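Local structure of IPT/TIG domain-containing protein (Bacteroides thetaiotaomicron, 3TC9) at residues T111-M116 / R162-E167; C412-D417 / R421-I426. The protein is of unproven function but probably serves as an auxiliary nutrient-binding protein, with an immunoglobulin-like IPT/TIG domain joined to a six-bladed beta-propeller. All coordinates share one frame; numbering follows the deposited sequence.

Contact 1 (T111-M116 / R162-E167); sequences TFLGTM and RLIDFE
Leu113 and Ile164 mark the nearest approach of the two backbones, with their CA atoms 9.2 Å apart, so segments 111-116 and 162-167 share no backbone hydrogen bond and meet through side chains alone. Leu113 and Ile164 reach toward each other tip to tip: Leu113 CD1 lies 3.8 Å from Ile164 CG2 and is just as near to CG1 of the same isoleucine. Phe112 has CG anti to the backbone N (chi1 173°), which swings its ring out beside this pair; Ile164 CG2 sits at the ring edge, 4.2 Å from Phe112 CE2. At the far corner of the ring, Phe112 CZ comes within 3.3 Å of Phe166 CE2. The two phenylalanine planes are inclined by only 16°, yet the rings are slid so far apart, centroids 5.5 Å from each other, that they scarcely overlap. Leu113 CG lies over one face of the Phe112 ring, toward its rim. Replacing Phe112 with an alanine would probably open a gap beside Ile164 CG2 and leave the Phe166 ring without one of its aromatic neighbours. Phe112 and Leu113 can both face this way because they form a classic beta bulge opposite Ile423. The contact thus packs the end of strand 107-113, paired with strand 422-428, against the end of strand 159-165, from the adjoining sheet of the propeller; Phe414 touches both phenylalanine rings, Phe130 meets Phe112 edge-to-face, and Leu154 of strand 151-156 packs on Ile164.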
loop_
_atom_site.group_PDB
_atom_site.type_symbol
_atom_site.label_atom_id
_atom_site.label_comp_id
_atom_site.label_asym_id
_atom_site.label_seq_id
_atom_site.Cartn_x
_atom_site.Cartn_y
_atom_site.Cartn_z
ATOM N N THR B 111 -5.684 17.488 16.521
ATOM C CA THR B 111 -5.115 17.354 17.865
ATOM C C THR B 111 -5.597 16.029 18.372
ATOM O O THR B 111 -6.789 15.826 18.525
ATOM C CB THR B 111 -5.488 18.541 18.748
ATOM O OG1 THR B 111 -4.870 19.703 18.217
ATOM C CG2 THR B 111 -5.052 18.359 20.194
ATOM N N PHE B 112 -4.682 15.100 18.586
ATOM C CA PHE B 112 -5.038 13.786 19.060
ATOM C C PHE B 112 -5.195 13.790 20.586
ATOM O O PHE B 112 -6.242 13.379 21.090
ATOM C CB PHE B 112 -3.990 12.766 18.585
ATOM C CG PHE B 112 -4.172 11.387 19.154
ATOM C CD1 PHE B 112 -5.385 10.707 19.009
ATOM C CD2 PHE B 112 -3.134 10.758 19.838
ATOM C CE1 PHE B 112 -5.559 9.426 19.551
ATOM C CE2 PHE B 112 -3.300 9.470 20.366
ATOM C CZ PHE B 112 -4.518 8.826 20.240
ATOM N N LEU B 113 -4.162 14.224 21.318
ATOM C CA LEU B 113 -4.163 14.212 22.776
ATOM C C LEU B 113 -3.615 15.479 23.374
ATOM O O LEU B 113 -2.736 16.137 22.792
ATOM C CB LEU B 113 -3.312 13.031 23.282
ATOM C CG LEU B 113 -3.916 11.609 23.261
ATOM C CD1 LEU B 113 -2.971 10.628 23.874
ATOM C CD2 LEU B 113 -5.200 11.560 24.011
ATOM N N GLY B 114 -4.068 15.763 24.585
ATOM C CA GLY B 114 -3.599 16.914 25.324
ATOM C C GLY B 114 -4.424 18.164 25.125
ATOM O O GLY B 114 -5.069 18.364 24.096
ATOM N N THR B 115 -4.405 19.018 26.128
ATOM C CA THR B 115 -5.087 20.299 26.056
ATOM C C THR B 115 -4.392 21.333 26.955
ATOM O O THR B 115 -3.645 20.991 27.883
ATOM C CB THR B 115 -6.594 20.186 26.386
ATOM O OG1 THR B 115 -7.253 21.327 25.807
ATOM C CG2 THR B 115 -6.874 20.099 27.888
HETATM N N MSE B 116 -4.673 22.600 26.661
HETATM C CA MSE B 116 -4.193 23.715 27.450
HETATM C C MSE B 116 -5.382 24.522 27.827
HETATM O O MSE B 116 -6.428 24.369 27.194
HETATM C CB MSE B 116 -3.159 24.543 26.692
HETATM C CG MSE B 116 -1.905 23.785 26.396
HETATM SE SE MSE B 116 -0.702 24.955 25.551
HETATM C CE MSE B 116 0.247 25.620 27.163
ATOM N N ARG B 162 6.216 8.548 29.429
ATOM C CA ARG B 162 4.807 8.259 29.573
ATOM C C ARG B 162 4.337 7.219 28.562
ATOM O O ARG B 162 5.074 6.860 27.641
ATOM C CB ARG B 162 4.008 9.569 29.468
ATOM C CG ARG B 162 4.400 10.548 30.588
ATOM C CD ARG B 162 3.494 11.738 30.682
ATOM N NE ARG B 162 2.166 11.356 31.139
ATOM C CZ ARG B 162 1.185 12.216 31.386
ATOM N NH1 ARG B 162 1.375 13.518 31.211
ATOM N NH2 ARG B 162 0.010 11.783 31.813
ATOM N N LEU B 163 3.109 6.690 28.784
ATOM C CA LEU B 163 2.505 5.681 27.927
ATOM C C LEU B 163 1.127 6.129 27.447
ATOM O O LEU B 163 0.293 6.540 28.251
ATOM C CB LEU B 163 2.412 4.335 28.688
ATOM C CG LEU B 163 1.554 3.238 28.075
ATOM C CD1 LEU B 163 2.152 2.733 26.760
ATOM C CD2 LEU B 163 1.296 2.116 29.063
ATOM N N ILE B 164 0.907 6.041 26.127
ATOM C CA ILE B 164 -0.370 6.273 25.448
ATOM C C ILE B 164 -0.889 4.887 25.106
ATOM O O ILE B 164 -0.324 4.215 24.230
ATOM C CB ILE B 164 -0.252 7.208 24.205
ATOM C CG1 ILE B 164 0.155 8.660 24.603
ATOM C CG2 ILE B 164 -1.538 7.191 23.366
ATOM C CD1 ILE B 164 0.840 9.433 23.471
ATOM N N ASP B 165 -1.897 4.427 25.856
ATOM C CA ASP B 165 -2.496 3.099 25.696
ATOM C C ASP B 165 -3.776 3.251 24.891
ATOM O O ASP B 165 -4.751 3.812 25.396
ATOM C CB ASP B 165 -2.750 2.475 27.082
ATOM C CG ASP B 165 -3.295 1.051 27.094
ATOM O OD1 ASP B 165 -3.825 0.597 26.044
ATOM O OD2 ASP B 165 -3.205 0.392 28.154
ATOM N N PHE B 166 -3.766 2.788 23.627
ATOM C CA PHE B 166 -4.915 2.925 22.720
ATOM C C PHE B 166 -6.069 2.005 23.075
ATOM O O PHE B 166 -7.206 2.324 22.740
ATOM C CB PHE B 166 -4.498 2.658 21.280
ATOM C CG PHE B 166 -3.720 3.782 20.650
ATOM C CD1 PHE B 166 -2.329 3.829 20.743
ATOM C CD2 PHE B 166 -4.367 4.767 19.911
ATOM C CE1 PHE B 166 -1.602 4.865 20.145
ATOM C CE2 PHE B 166 -3.636 5.785 19.285
ATOM C CZ PHE B 166 -2.259 5.833 19.420
ATOM N N GLU B 167 -5.773 0.853 23.700
ATOM C CA GLU B 167 -6.769 -0.144 24.085
ATOM C C GLU B 167 -7.621 0.381 25.233
ATOM O O GLU B 167 -8.843 0.348 25.138
ATOM C CB GLU B 167 -6.086 -1.472 24.464
ATOM C CG GLU B 167 -7.059 -2.592 24.815
ATOM C CD GLU B 167 -6.477 -3.825 25.490
ATOM O OE1 GLU B 167 -5.398 -3.720 26.119
ATOM O OE2 GLU B 167 -7.132 -4.891 25.425
#

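Contact 2 (C412-D417 / R421-I426); sequences CFFIGD and RRIRKI. With PO4 (phosphate ion), chain Q.
Asp417 and Arg424 form a buried salt bridge, with Arg424 NH1 2.7 Å from Asp417 OD2 and the carboxylate oxygen lying in the guanidinium plane. Bends at chi2 and chi3 (-77° and -62°) curl the arginine as it rises from the sheet, bringing NH1 beside the carboxylate, while Asp389 holds NH2 in a second salt bridge and Asn399 N donates to Asp417 OD1. Arg421 points away from strand 412-417 and grips a phosphate ion, probably from the crystallisation liquor, through NH2 to O1 (2.8 Å) and NH1 to O3 (3.1 Å); His159, Gln158 and Arg418 also bind this ion. Strands 412-417 and 422-426 form an antiparallel beta hairpin, with Phe413-Ile426, Ile415-Arg424 and Asp417-Arg422 as hydrogen-bonded pairs. The bond from Arg424 N to Ile415 O is 2.8 Å long, whereas that from Asp417 N to Arg422 O stretches to 3.2 Å near the turn. On the face bearing Asp417 and Arg424, Ile415 CD1 presses tightly on Ile426 CD1 at 3.4 Å. On the opposite face, Phe414 and Lys425 lie side by side, pointing the same way, with Phe414 CE1 4.0 Å from Lys425 CG, and Lys425 CE lies 3.8 Å from Cys412 SG.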
loop_
_atom_site.group_PDB
_atom_site.type_symbol
_atom_site.label_atom_id
_atom_site.label_comp_id
_atom_site.label_asym_id
_atom_site.label_seq_id
_atom_site.Cartn_x
_atom_site.Cartn_y
_atom_site.Cartn_z
ATOM N N CYS B 412 -1.614 6.851 10.158
ATOM C CA CYS B 412 -1.462 8.253 10.530
ATOM C C CYS B 412 -0.119 8.490 11.196
ATOM O O CYS B 412 0.551 7.549 11.594
ATOM C CB CYS B 412 -2.607 8.671 11.455
ATOM S SG CYS B 412 -2.611 7.825 13.061
ATOM N N PHE B 413 0.224 9.759 11.356
ATOM C CA PHE B 413 1.383 10.254 12.083
ATOM C C PHE B 413 0.947 10.804 13.417
ATOM O O PHE B 413 -0.113 11.415 13.508
ATOM C CB PHE B 413 2.111 11.378 11.303
ATOM C CG PHE B 413 2.693 10.981 9.969
ATOM C CD1 PHE B 413 1.898 10.964 8.819
ATOM C CD2 PHE B 413 4.042 10.623 9.855
ATOM C CE1 PHE B 413 2.432 10.581 7.587
ATOM C CE2 PHE B 413 4.579 10.261 8.618
ATOM C CZ PHE B 413 3.767 10.229 7.495
ATOM N N PHE B 414 1.769 10.599 14.442
ATOM C CA PHE B 414 1.621 11.176 15.773
ATOM C C PHE B 414 2.837 12.062 15.996
ATOM O O PHE B 414 3.961 11.612 15.773
ATOM C CB PHE B 414 1.454 10.111 16.872
ATOM C CG PHE B 414 0.164 9.334 16.737
ATOM C CD1 PHE B 414 -1.063 9.966 16.873
ATOM C CD2 PHE B 414 0.180 7.978 16.451
ATOM C CE1 PHE B 414 -2.260 9.253 16.723
ATOM C CE2 PHE B 414 -1.015 7.256 16.337
ATOM C CZ PHE B 414 -2.228 7.900 16.493
ATOM N N ILE B 415 2.606 13.343 16.322
ATOM C CA ILE B 415 3.687 14.317 16.482
ATOM C C ILE B 415 3.685 14.907 17.885
ATOM O O ILE B 415 2.626 15.301 18.375
ATOM C CB ILE B 415 3.583 15.438 15.395
ATOM C CG1 ILE B 415 3.657 14.844 13.968
ATOM C CG2 ILE B 415 4.616 16.569 15.558
ATOM C CD1 ILE B 415 2.600 15.313 13.142
ATOM N N GLY B 416 4.882 15.000 18.480
ATOM C CA GLY B 416 5.118 15.649 19.765
ATOM C C GLY B 416 5.359 17.131 19.522
ATOM O O GLY B 416 6.473 17.543 19.187
ATOM N N ASP B 417 4.297 17.927 19.620
ATOM C CA ASP B 417 4.309 19.387 19.367
ATOM C C ASP B 417 4.592 20.096 20.674
ATOM O O ASP B 417 3.656 20.404 21.412
ATOM C CB ASP B 417 2.949 19.804 18.780
ATOM C CG ASP B 417 2.921 21.153 18.105
ATOM O OD1 ASP B 417 4.013 21.753 17.925
ATOM O OD2 ASP B 417 1.807 21.608 17.744
ATOM N N ARG B 421 1.947 21.544 23.821
ATOM C CA ARG B 421 1.728 20.558 24.890
ATOM C C ARG B 421 0.718 19.483 24.469
ATOM O O ARG B 421 -0.017 18.928 25.294
ATOM C CB ARG B 421 1.253 21.235 26.212
ATOM C CG ARG B 421 2.012 22.494 26.608
ATOM C CD ARG B 421 3.408 22.170 27.013
ATOM N NE ARG B 421 4.181 23.368 27.283
ATOM C CZ ARG B 421 5.488 23.378 27.487
ATOM N NH1 ARG B 421 6.181 22.246 27.466
ATOM N NH2 ARG B 421 6.117 24.517 27.700
ATOM N N ARG B 422 0.727 19.170 23.179
ATOM C CA ARG B 422 -0.190 18.222 22.571
ATOM C C ARG B 422 0.500 17.224 21.676
ATOM O O ARG B 422 1.583 17.484 21.160
ATOM C CB ARG B 422 -1.227 18.996 21.717
ATOM C CG ARG B 422 -2.267 19.807 22.521
ATOM C CD ARG B 422 -2.784 20.926 21.659
ATOM N NE ARG B 422 -3.896 21.705 22.232
ATOM C CZ ARG B 422 -3.772 22.945 22.714
ATOM N NH1 ARG B 422 -2.582 23.529 22.769
ATOM N NH2 ARG B 422 -4.835 23.600 23.158
ATOM N N ILE B 423 -0.190 16.094 21.452
ATOM C CA ILE B 423 0.147 15.070 20.477
ATOM C C ILE B 423 -0.734 15.401 19.273
ATOM O O ILE B 423 -1.967 15.412 19.382
ATOM C CB ILE B 423 -0.001 13.598 20.989
ATOM C CG1 ILE B 423 0.808 13.350 22.293
ATOM C CG2 ILE B 423 0.369 12.582 19.891
ATOM C CD1 ILE B 423 2.331 13.526 22.221
ATOM N N ARG B 424 -0.118 15.765 18.167
ATOM C CA ARG B 424 -0.901 16.087 16.976
ATOM C C ARG B 424 -1.017 14.848 16.102
ATOM O O ARG B 424 -0.208 13.925 16.214
ATOM C CB ARG B 424 -0.301 17.270 16.212
ATOM C CG ARG B 424 0.062 18.466 17.086
ATOM C CD ARG B 424 -1.128 19.332 17.518
ATOM N NE ARG B 424 -1.826 19.949 16.389
ATOM C CZ ARG B 424 -1.413 21.031 15.730
ATOM N NH1 ARG B 424 -0.256 21.611 16.040
ATOM N NH2 ARG B 424 -2.126 21.512 14.728
ATOM N N LYS B 425 -2.048 14.791 15.274
ATOM C CA LYS B 425 -2.238 13.667 14.373
ATOM C C LYS B 425 -2.301 14.157 12.922
ATOM O O LYS B 425 -2.857 15.222 12.664
ATOM C CB LYS B 425 -3.511 12.897 14.751
ATOM C CG LYS B 425 -3.810 11.672 13.875
ATOM C CD LYS B 425 -5.160 11.086 14.243
ATOM C CE LYS B 425 -5.661 10.047 13.277
ATOM N NZ LYS B 425 -6.205 10.626 12.021
ATOM N N ILE B 426 -1.722 13.395 11.985
ATOM C CA ILE B 426 -1.838 13.680 10.553
ATOM C C ILE B 426 -2.357 12.427 9.912
ATOM O O ILE B 426 -1.658 11.431 9.897
ATOM C CB ILE B 426 -0.559 14.194 9.840
ATOM C CG1 ILE B 426 0.041 15.427 10.521
ATOM C CG2 ILE B 426 -0.819 14.429 8.333
ATOM C CD1 ILE B 426 1.399 15.807 9.973
HETATM P P PO4 Q . 9.519 23.319 28.989
HETATM O O1 PO4 Q . 8.891 24.336 27.966
HETATM O O2 PO4 Q . 11.091 23.387 28.877
HETATM O O3 PO4 Q . 9.015 21.874 28.702
HETATM O O4 PO4 Q . 9.106 23.624 30.477
#

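Contact 1 closes before contact 2 opens along the chain, and their centres lie about 9 Å apart. They share one antiparallel sheet, in which strand 107-113 neighbours strand 422-428 and strand 412-417 follows on the far side of the latter. The seam is direct: Phe112 N is 2.8 Å from Ile423 O and Leu113 O is 2.9 Å from Ile423 N, both probable hydrogen bonds. A strand from the start of the propeller is thereby bound to the C-terminal hairpin, consistent with the closure that joins the two ends of a beta-propeller ring. Whereas contact 2 lies within this sheet, contact 1 carries it across to the sheet containing strand 159-165.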